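Local structure of branched-chain alpha-ketoacid decarboxylase (Lactococcus lactis, 2VBF) at residues 72-77 with 430-435; 102-107 with 422-427; 397-402 with 452-457. The protein probably decarboxylates branched-chain and aromatic alpha-keto acids to aldehydes, using thiamine diphosphate and a magnesium ion. All coordinates share one frame; numbering follows the deposited sequence.

Contact 1: residues 72-77 with 430-435. With TPP (thiamine diphosphate), chain D.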
loop_
_atom_site.group_PDB
_atom_site.type_symbol
_atom_site.label_atom_id
_atom_site.label_comp_id
_atom_site.label_asym_id
_atom_site.label_seq_id
_atom_site.Cartn_x
_atom_site.Cartn_y
_atom_site.Cartn_z
ATOM N N GLU A 72 -2.576 1.919 -6.171
ATOM C CA GLU A 72 -1.989 0.656 -6.642
ATOM C C GLU A 72 -2.262 -0.554 -5.757
ATOM O O GLU A 72 -2.405 -1.680 -6.260
ATOM C CB GLU A 72 -0.486 0.799 -6.869
ATOM C CG GLU A 72 -0.150 1.719 -8.021
ATOM C CD GLU A 72 -0.038 3.194 -7.629
ATOM O OE1 GLU A 72 -0.429 3.594 -6.501
ATOM O OE2 GLU A 72 0.457 3.968 -8.476
ATOM N N LEU A 73 -2.282 -0.366 -4.438
ATOM C CA LEU A 73 -2.625 -1.476 -3.573
ATOM C C LEU A 73 -4.012 -1.993 -3.948
ATOM O O LEU A 73 -4.225 -3.197 -4.097
ATOM C CB LEU A 73 -2.577 -1.087 -2.087
ATOM C CG LEU A 73 -2.871 -2.246 -1.129
ATOM C CD1 LEU A 73 -1.900 -3.425 -1.284
ATOM C CD2 LEU A 73 -2.920 -1.788 0.326
ATOM N N ASN A 74 -4.954 -1.069 -4.125
ATOM C CA ASN A 74 -6.301 -1.438 -4.499
ATOM C C ASN A 74 -6.350 -2.130 -5.852
ATOM O O ASN A 74 -7.102 -3.105 -5.998
ATOM C CB ASN A 74 -7.235 -0.227 -4.462
ATOM C CG ASN A 74 -7.387 0.338 -3.050
ATOM O OD1 ASN A 74 -6.978 -0.299 -2.070
ATOM N ND2 ASN A 74 -7.953 1.545 -2.936
ATOM N N ALA A 75 -5.550 -1.650 -6.812
ATOM C CA ALA A 75 -5.415 -2.261 -8.141
ATOM C C ALA A 75 -4.997 -3.720 -8.030
ATOM O O ALA A 75 -5.578 -4.588 -8.682
ATOM C CB ALA A 75 -4.389 -1.462 -9.024
ATOM N N SER A 76 -4.028 -3.991 -7.162
ATOM C CA SER A 76 -3.522 -5.348 -6.960
ATOM C C SER A 76 -4.591 -6.272 -6.347
ATOM O O SER A 76 -4.783 -7.404 -6.786
ATOM C CB SER A 76 -2.237 -5.310 -6.120
ATOM O OG SER A 76 -2.475 -5.034 -4.751
ATOM N N TYR A 77 -5.325 -5.752 -5.370
ATOM C CA TYR A 77 -6.445 -6.466 -4.779
ATOM C C TYR A 77 -7.530 -6.754 -5.823
ATOM O O TYR A 77 -8.125 -7.839 -5.854
ATOM C CB TYR A 77 -7.051 -5.635 -3.650
ATOM C CG TYR A 77 -6.246 -5.487 -2.364
ATOM C CD1 TYR A 77 -5.287 -6.424 -1.967
ATOM C CD2 TYR A 77 -6.524 -4.423 -1.493
ATOM C CE1 TYR A 77 -4.613 -6.291 -0.734
ATOM C CE2 TYR A 77 -5.858 -4.281 -0.288
ATOM C CZ TYR A 77 -4.910 -5.214 0.085
ATOM O OH TYR A 77 -4.270 -5.055 1.291
ATOM N N THR A 430 -11.094 -7.146 0.367
ATOM C CA THR A 430 -12.367 -7.587 -0.207
ATOM C C THR A 430 -13.130 -6.541 -1.025
ATOM O O THR A 430 -13.899 -6.908 -1.921
ATOM C CB THR A 430 -13.327 -8.180 0.850
ATOM O OG1 THR A 430 -13.524 -7.233 1.902
ATOM C CG2 THR A 430 -12.766 -9.512 1.387
ATOM N N PHE A 431 -12.947 -5.264 -0.717
ATOM C CA PHE A 431 -13.701 -4.234 -1.415
ATOM C C PHE A 431 -13.239 -4.114 -2.876
ATOM O O PHE A 431 -14.018 -4.395 -3.785
ATOM C CB PHE A 431 -13.775 -2.908 -0.628
ATOM C CG PHE A 431 -14.509 -1.805 -1.365
ATOM C CD1 PHE A 431 -15.771 -2.037 -1.935
ATOM C CD2 PHE A 431 -13.958 -0.546 -1.476
ATOM C CE1 PHE A 431 -16.438 -1.008 -2.628
ATOM C CE2 PHE A 431 -14.614 0.476 -2.180
ATOM C CZ PHE A 431 -15.866 0.239 -2.736
ATOM N N PRO A 432 -11.958 -3.772 -3.133
ATOM C CA PRO A 432 -11.555 -3.818 -4.545
ATOM C C PRO A 432 -11.689 -5.218 -5.173
ATOM O O PRO A 432 -12.037 -5.350 -6.355
ATOM C CB PRO A 432 -10.085 -3.358 -4.511
ATOM C CG PRO A 432 -9.914 -2.652 -3.191
ATOM C CD PRO A 432 -10.867 -3.322 -2.250
ATOM N N ALA A 433 -11.390 -6.259 -4.407
ATOM C CA ALA A 433 -11.477 -7.630 -4.932
ATOM C C ALA A 433 -12.904 -7.976 -5.393
ATOM O O ALA A 433 -13.097 -8.568 -6.463
ATOM C CB ALA A 433 -10.983 -8.636 -3.890
ATOM N N ALA A 434 -13.907 -7.597 -4.600
ATOM C CA ALA A 434 -15.300 -7.811 -4.977
ATOM C C ALA A 434 -15.641 -7.102 -6.280
ATOM O O ALA A 434 -16.371 -7.648 -7.118
ATOM C CB ALA A 434 -16.231 -7.356 -3.863
ATOM N N LEU A 435 -15.133 -5.884 -6.446
ATOM C CA LEU A 435 -15.371 -5.112 -7.662
ATOM C C LEU A 435 -14.702 -5.788 -8.847
ATOM O O LEU A 435 -15.291 -5.883 -9.924
ATOM C CB LEU A 435 -14.859 -3.678 -7.546
ATOM C CG LEU A 435 -15.489 -2.834 -6.432
ATOM C CD1 LEU A 435 -14.921 -1.418 -6.466
ATOM C CD2 LEU A 435 -16.999 -2.796 -6.520
HETATM N "N1'" TPP D . 1.461 6.435 -8.548
HETATM C "C2'" TPP D . 2.225 6.819 -7.468
HETATM C CM2 TPP D . 2.101 6.080 -6.173
HETATM N "N3'" TPP D . 3.090 7.865 -7.608
HETATM C "C4'" TPP D . 3.200 8.547 -8.806
HETATM N "N4'" TPP D . 4.092 9.528 -8.867
HETATM C "C5'" TPP D . 2.410 8.180 -9.905
HETATM C "C6'" TPP D . 1.532 7.112 -9.753
HETATM C "C7'" TPP D . 2.499 8.942 -11.231
HETATM N N3 TPP D . 1.979 10.312 -11.140
HETATM C C2 TPP D . 2.733 11.462 -10.923
HETATM S S1 TPP D . 1.912 12.857 -10.863
HETATM C C5 TPP D . 0.543 12.045 -11.131
HETATM C C4 TPP D . 0.677 10.661 -11.280
HETATM C CM4 TPP D . -0.445 9.689 -11.542
HETATM C C6 TPP D . -0.716 12.863 -11.220
HETATM C C7 TPP D . -1.083 13.596 -9.933
HETATM O O7 TPP D . -2.331 14.210 -10.210
HETATM P PA TPP D . -2.946 15.380 -9.286
HETATM O O1A TPP D . -2.720 14.950 -7.845
HETATM O O2A TPP D . -4.408 15.501 -9.642
HETATM O O3A TPP D . -2.041 16.661 -9.589
HETATM P PB TPP D . -2.298 17.839 -10.678
HETATM O O1B TPP D . -1.095 17.822 -11.572
HETATM O O2B TPP D . -2.412 19.117 -9.905
HETATM O O3B TPP D . -3.587 17.538 -11.393
#

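Contact 2: residues 102-107 with 422-427. With TPP (thiamine diphosphate), chain F.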
loop_
_atom_site.group_PDB
_atom_site.type_symbol
_atom_site.label_atom_id
_atom_site.label_comp_id
_atom_site.label_asym_id
_atom_site.label_seq_id
_atom_site.Cartn_x
_atom_site.Cartn_y
_atom_site.Cartn_z
ATOM N N ALA A 102 1.844 -1.897 -4.536
ATOM C CA ALA A 102 1.019 -3.040 -4.917
ATOM C C ALA A 102 1.538 -4.379 -4.345
ATOM O O ALA A 102 0.844 -5.396 -4.424
ATOM C CB ALA A 102 0.955 -3.116 -6.471
ATOM N N ILE A 103 2.731 -4.380 -3.751
ATOM C CA ILE A 103 3.424 -5.659 -3.463
ATOM C C ILE A 103 2.679 -6.521 -2.431
ATOM O O ILE A 103 2.710 -7.745 -2.508
ATOM C CB ILE A 103 4.925 -5.476 -3.107
ATOM C CG1 ILE A 103 5.689 -6.805 -3.240
ATOM C CG2 ILE A 103 5.118 -4.902 -1.704
ATOM C CD1 ILE A 103 7.194 -6.602 -3.201
ATOM N N ASN A 104 1.944 -5.907 -1.514
ATOM C CA ASN A 104 1.151 -6.698 -0.569
ATOM C C ASN A 104 0.011 -7.451 -1.263
ATOM O O ASN A 104 -0.341 -8.565 -0.867
ATOM C CB ASN A 104 0.546 -5.829 0.520
ATOM C CG ASN A 104 -0.216 -6.636 1.545
ATOM O OD1 ASN A 104 0.291 -7.644 2.063
ATOM N ND2 ASN A 104 -1.445 -6.205 1.850
ATOM N N GLY A 105 -0.603 -6.813 -2.253
ATOM C CA GLY A 105 -1.618 -7.475 -3.069
ATOM C C GLY A 105 -1.028 -8.646 -3.831
ATOM O O GLY A 105 -1.604 -9.730 -3.859
ATOM N N LEU A 106 0.131 -8.431 -4.448
ATOM C CA LEU A 106 0.784 -9.498 -5.193
ATOM C C LEU A 106 1.217 -10.637 -4.264
ATOM O O LEU A 106 1.150 -11.809 -4.649
ATOM C CB LEU A 106 1.977 -8.978 -6.011
ATOM C CG LEU A 106 2.246 -9.749 -7.305
ATOM C CD1 LEU A 106 1.195 -9.408 -8.369
ATOM C CD2 LEU A 106 3.680 -9.459 -7.799
ATOM N N ALA A 107 1.657 -10.304 -3.055
ATOM C CA ALA A 107 2.003 -11.314 -2.056
ATOM C C ALA A 107 0.782 -12.178 -1.709
ATOM O O ALA A 107 0.891 -13.398 -1.601
ATOM C CB ALA A 107 2.557 -10.634 -0.789
ATOM N N PRO A 422 -8.422 -16.310 3.771
ATOM C CA PRO A 422 -8.040 -16.699 5.141
ATOM C C PRO A 422 -6.559 -16.949 5.410
ATOM O O PRO A 422 -6.143 -16.893 6.574
ATOM C CB PRO A 422 -8.825 -17.994 5.361
ATOM C CG PRO A 422 -9.024 -18.554 3.992
ATOM C CD PRO A 422 -9.166 -17.382 3.086
ATOM N N LEU A 423 -5.779 -17.265 4.376
ATOM C CA LEU A 423 -4.335 -17.451 4.559
ATOM C C LEU A 423 -3.621 -16.088 4.627
ATOM O O LEU A 423 -2.975 -15.759 5.625
ATOM C CB LEU A 423 -3.729 -18.314 3.441
ATOM C CG LEU A 423 -2.194 -18.367 3.444
ATOM C CD1 LEU A 423 -1.642 -18.851 4.815
ATOM C CD2 LEU A 423 -1.667 -19.245 2.300
ATOM N N TRP A 424 -3.718 -15.296 3.564
ATOM C CA TRP A 424 -3.017 -14.024 3.555
ATOM C C TRP A 424 -3.693 -13.050 4.524
ATOM O O TRP A 424 -3.024 -12.437 5.354
ATOM C CB TRP A 424 -2.867 -13.452 2.148
ATOM C CG TRP A 424 -1.886 -12.307 2.080
ATOM C CD1 TRP A 424 -2.137 -11.044 1.622
ATOM C CD2 TRP A 424 -0.510 -12.309 2.506
ATOM N NE1 TRP A 424 -1.003 -10.266 1.712
ATOM C CE2 TRP A 424 0.009 -11.016 2.255
ATOM C CE3 TRP A 424 0.338 -13.288 3.046
ATOM C CZ2 TRP A 424 1.335 -10.673 2.550
ATOM C CZ3 TRP A 424 1.647 -12.952 3.329
ATOM C CH2 TRP A 424 2.129 -11.657 3.102
ATOM N N GLY A 425 -5.018 -12.971 4.464
ATOM C CA GLY A 425 -5.802 -12.240 5.461
ATOM C C GLY A 425 -5.544 -10.752 5.588
ATOM O O GLY A 425 -5.435 -10.231 6.698
ATOM N N SER A 426 -5.495 -10.067 4.457
ATOM C CA SER A 426 -5.178 -8.646 4.413
ATOM C C SER A 426 -6.454 -7.817 4.422
ATOM O O SER A 426 -7.158 -7.741 3.410
ATOM C CB SER A 426 -4.346 -8.317 3.170
ATOM O OG SER A 426 -3.846 -6.993 3.248
ATOM N N ILE A 427 -6.767 -7.197 5.559
ATOM C CA ILE A 427 -8.023 -6.467 5.644
ATOM C C ILE A 427 -8.040 -5.311 4.654
ATOM O O ILE A 427 -7.026 -4.632 4.456
ATOM C CB ILE A 427 -8.409 -5.994 7.076
ATOM C CG1 ILE A 427 -7.378 -5.047 7.706
ATOM C CG2 ILE A 427 -8.664 -7.211 7.986
ATOM C CD1 ILE A 427 -7.950 -4.200 8.865
HETATM N "N1'" TPP F . -3.697 -4.893 8.669
HETATM C "C2'" TPP F . -3.890 -5.629 7.528
HETATM C CM2 TPP F . -3.469 -5.049 6.207
HETATM N "N3'" TPP F . -4.450 -6.879 7.621
HETATM C "C4'" TPP F . -4.815 -7.405 8.843
HETATM N "N4'" TPP F . -5.329 -8.611 8.882
HETATM C "C5'" TPP F . -4.645 -6.651 10.009
HETATM C "C6'" TPP F . -4.078 -5.387 9.916
HETATM C "C7'" TPP F . -5.066 -7.181 11.361
HETATM N N3 TPP F . -6.515 -7.311 11.480
HETATM C C2 TPP F . -7.260 -8.460 11.282
HETATM S S1 TPP F . -8.857 -8.319 11.491
HETATM C C5 TPP F . -8.664 -6.761 11.895
HETATM C C4 TPP F . -7.345 -6.305 11.864
HETATM C CM4 TPP F . -6.901 -4.908 12.200
HETATM C C6 TPP F . -9.899 -5.973 12.282
HETATM C C7 TPP F . -10.963 -5.885 11.197
HETATM O O7 TPP F . -12.001 -5.101 11.733
HETATM P PA TPP F . -13.388 -4.904 10.971
HETATM O O1A TPP F . -13.184 -4.789 9.477
HETATM O O2A TPP F . -14.062 -3.676 11.554
HETATM O O3A TPP F . -14.145 -6.306 11.250
HETATM P PB TPP F . -15.104 -6.692 12.503
HETATM O O1B TPP F . -14.451 -7.867 13.174
HETATM O O2B TPP F . -16.409 -7.112 11.887
HETATM O O3B TPP F . -15.279 -5.514 13.421
#

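Contact 3: residues 397-402 with 452-457. With MG (magnesium ion), chain E; TPP (thiamine diphosphate), chain F.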
loop_
_atom_site.group_PDB
_atom_site.type_symbol
_atom_site.label_atom_id
_atom_site.label_comp_id
_atom_site.label_asym_id
_atom_site.label_seq_id
_atom_site.Cartn_x
_atom_site.Cartn_y
_atom_site.Cartn_z
ATOM N N VAL A 397 -18.648 -12.288 -1.035
ATOM C CA VAL A 397 -17.275 -11.880 -0.721
ATOM C C VAL A 397 -17.276 -11.420 0.733
ATOM O O VAL A 397 -18.115 -10.599 1.125
ATOM C CB VAL A 397 -16.780 -10.757 -1.664
ATOM C CG1 VAL A 397 -15.289 -10.477 -1.441
ATOM C CG2 VAL A 397 -17.073 -11.072 -3.132
ATOM N N ALA A 398 -16.375 -11.970 1.545
ATOM C CA ALA A 398 -16.405 -11.718 2.995
ATOM C C ALA A 398 -15.029 -11.407 3.587
ATOM O O ALA A 398 -14.094 -12.196 3.477
ATOM C CB ALA A 398 -17.047 -12.869 3.729
ATOM N N GLU A 399 -14.946 -10.255 4.243
ATOM C CA GLU A 399 -13.684 -9.745 4.771
ATOM C C GLU A 399 -13.317 -10.405 6.103
ATOM O O GLU A 399 -14.189 -10.783 6.889
ATOM C CB GLU A 399 -13.795 -8.233 4.966
ATOM C CG GLU A 399 -12.494 -7.521 5.379
ATOM C CD GLU A 399 -11.385 -7.796 4.399
ATOM O OE1 GLU A 399 -11.274 -7.046 3.412
ATOM O OE2 GLU A 399 -10.642 -8.774 4.612
ATOM N N GLN A 400 -12.016 -10.532 6.348
ATOM C CA GLN A 400 -11.504 -10.954 7.658
ATOM C C GLN A 400 -12.130 -10.080 8.754
ATOM O O GLN A 400 -12.206 -8.860 8.619
ATOM C CB GLN A 400 -9.970 -10.872 7.690
ATOM C CG GLN A 400 -9.278 -11.838 6.713
ATOM C CD GLN A 400 -9.702 -13.279 6.933
ATOM O OE1 GLN A 400 -9.377 -13.889 7.957
ATOM N NE2 GLN A 400 -10.437 -13.837 5.971
ATOM N N GLY A 401 -12.575 -10.740 9.821
ATOM C CA GLY A 401 -13.435 -10.129 10.822
ATOM C C GLY A 401 -14.714 -10.920 10.981
ATOM O O GLY A 401 -14.818 -12.071 10.547
ATOM N N THR A 402 -15.708 -10.309 11.622
ATOM C CA THR A 402 -16.976 -11.012 11.842
ATOM C C THR A 402 -17.566 -11.502 10.520
ATOM O O THR A 402 -18.162 -12.572 10.485
ATOM C CB THR A 402 -18.001 -10.158 12.627
ATOM O OG1 THR A 402 -18.389 -9.004 11.871
ATOM C CG2 THR A 402 -17.425 -9.744 13.977
ATOM N N ASP A 452 -16.419 -2.127 9.048
ATOM C CA ASP A 452 -16.051 -0.724 9.090
ATOM C C ASP A 452 -14.534 -0.485 9.095
ATOM O O ASP A 452 -14.029 0.326 8.320
ATOM C CB ASP A 452 -16.724 -0.004 10.280
ATOM C CG ASP A 452 -16.547 -0.707 11.639
ATOM O OD1 ASP A 452 -16.113 -1.879 11.759
ATOM O OD2 ASP A 452 -16.890 -0.053 12.640
ATOM N N GLY A 453 -13.816 -1.226 9.921
ATOM C CA GLY A 453 -12.379 -1.039 10.061
ATOM C C GLY A 453 -11.638 -1.385 8.791
ATOM O O GLY A 453 -10.665 -0.723 8.447
ATOM N N SER A 454 -12.109 -2.431 8.102
ATOM C CA SER A 454 -11.488 -2.910 6.860
ATOM C C SER A 454 -11.811 -2.017 5.680
ATOM O O SER A 454 -10.944 -1.747 4.839
ATOM C CB SER A 454 -11.939 -4.339 6.569
ATOM O OG SER A 454 -11.466 -5.242 7.556
ATOM N N LEU A 455 -13.058 -1.545 5.597
ATOM C CA LEU A 455 -13.436 -0.592 4.533
ATOM C C LEU A 455 -12.535 0.644 4.522
ATOM O O LEU A 455 -12.208 1.153 3.471
ATOM C CB LEU A 455 -14.899 -0.151 4.664
ATOM C CG LEU A 455 -15.350 0.889 3.622
ATOM C CD1 LEU A 455 -15.372 0.306 2.194
ATOM C CD2 LEU A 455 -16.723 1.471 3.991
ATOM N N GLN A 456 -12.113 1.096 5.702
ATOM C CA GLN A 456 -11.317 2.303 5.803
ATOM C C GLN A 456 -9.952 2.183 5.084
ATOM O O GLN A 456 -9.371 3.187 4.687
ATOM C CB GLN A 456 -11.132 2.694 7.264
ATOM C CG GLN A 456 -12.440 3.115 7.956
ATOM C CD GLN A 456 -12.235 3.993 9.179
ATOM O OE1 GLN A 456 -11.133 4.459 9.441
ATOM N NE2 GLN A 456 -13.321 4.242 9.929
ATOM N N LEU A 457 -9.462 0.965 4.884
ATOM C CA LEU A 457 -8.181 0.779 4.187
ATOM C C LEU A 457 -8.256 0.982 2.669
ATOM O O LEU A 457 -7.248 1.330 2.041
ATOM C CB LEU A 457 -7.566 -0.596 4.443
ATOM C CG LEU A 457 -6.996 -0.841 5.846
ATOM C CD1 LEU A 457 -8.076 -1.423 6.749
ATOM C CD2 LEU A 457 -5.758 -1.752 5.824
HETATM MG MG MG E . -15.756 -3.537 12.765
HETATM N "N1'" TPP F . -3.697 -4.893 8.669
HETATM C "C2'" TPP F . -3.890 -5.629 7.528
HETATM C CM2 TPP F . -3.469 -5.049 6.207
HETATM N "N3'" TPP F . -4.450 -6.879 7.621
HETATM C "C4'" TPP F . -4.815 -7.405 8.843
HETATM N "N4'" TPP F . -5.329 -8.611 8.882
HETATM C "C5'" TPP F . -4.645 -6.651 10.009
HETATM C "C6'" TPP F . -4.078 -5.387 9.916
HETATM C "C7'" TPP F . -5.066 -7.181 11.361
HETATM N N3 TPP F . -6.515 -7.311 11.480
HETATM C C2 TPP F . -7.260 -8.460 11.282
HETATM S S1 TPP F . -8.857 -8.319 11.491
HETATM C C5 TPP F . -8.664 -6.761 11.895
HETATM C C4 TPP F . -7.345 -6.305 11.864
HETATM C CM4 TPP F . -6.901 -4.908 12.200
HETATM C C6 TPP F . -9.899 -5.973 12.282
HETATM C C7 TPP F . -10.963 -5.885 11.197
HETATM O O7 TPP F . -12.001 -5.101 11.733
HETATM P PA TPP F . -13.388 -4.904 10.971
HETATM O O1A TPP F . -13.184 -4.789 9.477
HETATM O O2A TPP F . -14.062 -3.676 11.554
HETATM O O3A TPP F . -14.145 -6.306 11.250
HETATM P PB TPP F . -15.104 -6.692 12.503
HETATM O O1B TPP F . -14.451 -7.867 13.174
HETATM O O2B TPP F . -16.409 -7.112 11.887
HETATM O O3B TPP F . -15.279 -5.514 13.421
HETATM O O HOH W 1 -16.997 -4.481 11.332
#

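Contact 1: residues 72-77 with 430-435
P432 pushes its pyrrolidine ring into the shallow groove between N74 and Y77, where two helices meet; the axes of these short helical segments approach to 8.0 Å, at 52° between their N-to-C directions. The apolar part of the contact is small. P432 CG rests 3.8 Å from N74 CB, while P432 CB packs 3.9 Å from Y77 CB. The two rings lie alongside each other, with P432 CG near the plane of the Y77 ring, at its edge. N74 turns its CG beside the backbone N (chi1 -64°), which carries the amide past P432 CG; its ND2 is hydrogen-bonded to E461 OE2.

No hydrogen bond crosses between the helices; carbons meet carbonyl oxygens instead. P432 CB sits 3.3 Å from N74 O, and A433 CA comes to 3.5 Å from Y77 O as a CA-H...O contact. With only a methyl at A433, the backbones come close at this point.

Within 72-77, S76 OG donates to L73 O over 2.6 Å, so this carbonyl serves both the hydroxyl and Y77 N. At the start of the helix E72 faces a cofactor held by the second subunit: E72 OE2 is 2.7 Å from N1' of thiamine diphosphate, the position of the glutamate that in this family is thought to activate the aminopyrimidine.

Around the crossing, T458 of helix 452-458 touches N74, Y77, F431 and P432 together. N104 of helix 97-111 packs on L73 and Y77, and F431 leans on L448 and I450 of strand 445-451.

Contact 2: residues 102-107 with 422-427
W424 and N104 make a buried polar clasp between the loop that follows strand 417-419 and helix 97-111, tying the C-terminal cofactor-binding region to the N-terminal one. W424 NE1 donates to N104 OD1 over a bent 2.9 Å bond, and weakly to N104 O at 3.2 Å. The side-chain oxygen lies close to the indole plane, but the donor stands well above the amide carbonyl plane; ring and amide are turned 44° apart. N104 has its CG opposite the backbone N (chi1 -177°), which sends the amide out to the ring edge and sets ND2 2.9 Å from S426 OG, a hydroxyl hydrogen-bonded to Y77 OH. A107 backs one face of the indole, its CB 3.6 Å from W424 CZ2. Replacing W424 with a leucine would probably leave N104 OD1 without its donor and open a gap beside A107.

The loop serves the aminopyrimidine in the manner of thiamine diphosphate enzymes. G425 O accepts from N4' of the cofactor at 2.7 Å, nearly straight at 169°, and I427 N lies 3.1 Å from N3'. The I427 side chain meets both cofactor rings, as expected for the V conformation of this family. H136 ND1 of the second subunit is hydrogen-bonded to W424 O.

Contact 3: residues 397-402 with 452-457
E399 lays its CG over the S454 hydroxymethyl group, with E399 CG 3.3 Å from S454 OG. With its first torsion extended (chi1 -174°), E399 reaches across to S454, then bends at the second and brings OE2 back to accept from Q400 N at 2.8 Å; OE1 accepts from T430 OG1 and G428 N. The direct overlap is slight; both segments also bind the cofactor diphosphate.

S454 grips one oxygen twice: S454 OG donates to O1A of the thiamine diphosphate at 2.6 Å and S454 N to the same atom at 2.9 Å. G453 N reaches O2A of the cofactor at 3.0 Å. Here lies the GDG...NN motif of thiamine diphosphate enzymes, whose helix start points its N-H groups, and probably the positive end of its dipole, at the phosphates. D452 OD1 binds magnesium at 2.0 Å alongside cofactor O2A and O3B and a water; N479 and G481 complete six ligands.

From the other side, T402 OG1 donates to cofactor O2B at 2.7 Å, and T402 N to both O1B and O2B. G401 is the N-cap of helix 402-407; a beta carbon there would crowd cofactor O3A and, at this positive phi, Q400 O.

The three contacts cluster in the buried interior, with centres about 10 Å apart (1 and 2), 12 Å (1 and 3) and 13 Å (2 and 3). Along the chain come 72-77, 102-107, 397-402, 422-427, 430-435 and 452-457, so contact 2 nests inside contact 1 while contact 3 crosses both. Contacts 1 and 2 join helices flanking the N-terminal parallel sheet to the C-terminal cofactor-binding part; contact 3 stays within the latter, at the ends of strands 394-398 and 445-451. Contacts 2 and 3 hold opposite ends of one thiamine diphosphate, whereas contact 1 reaches the other cofactor, consistent with two active sites shared between subunits.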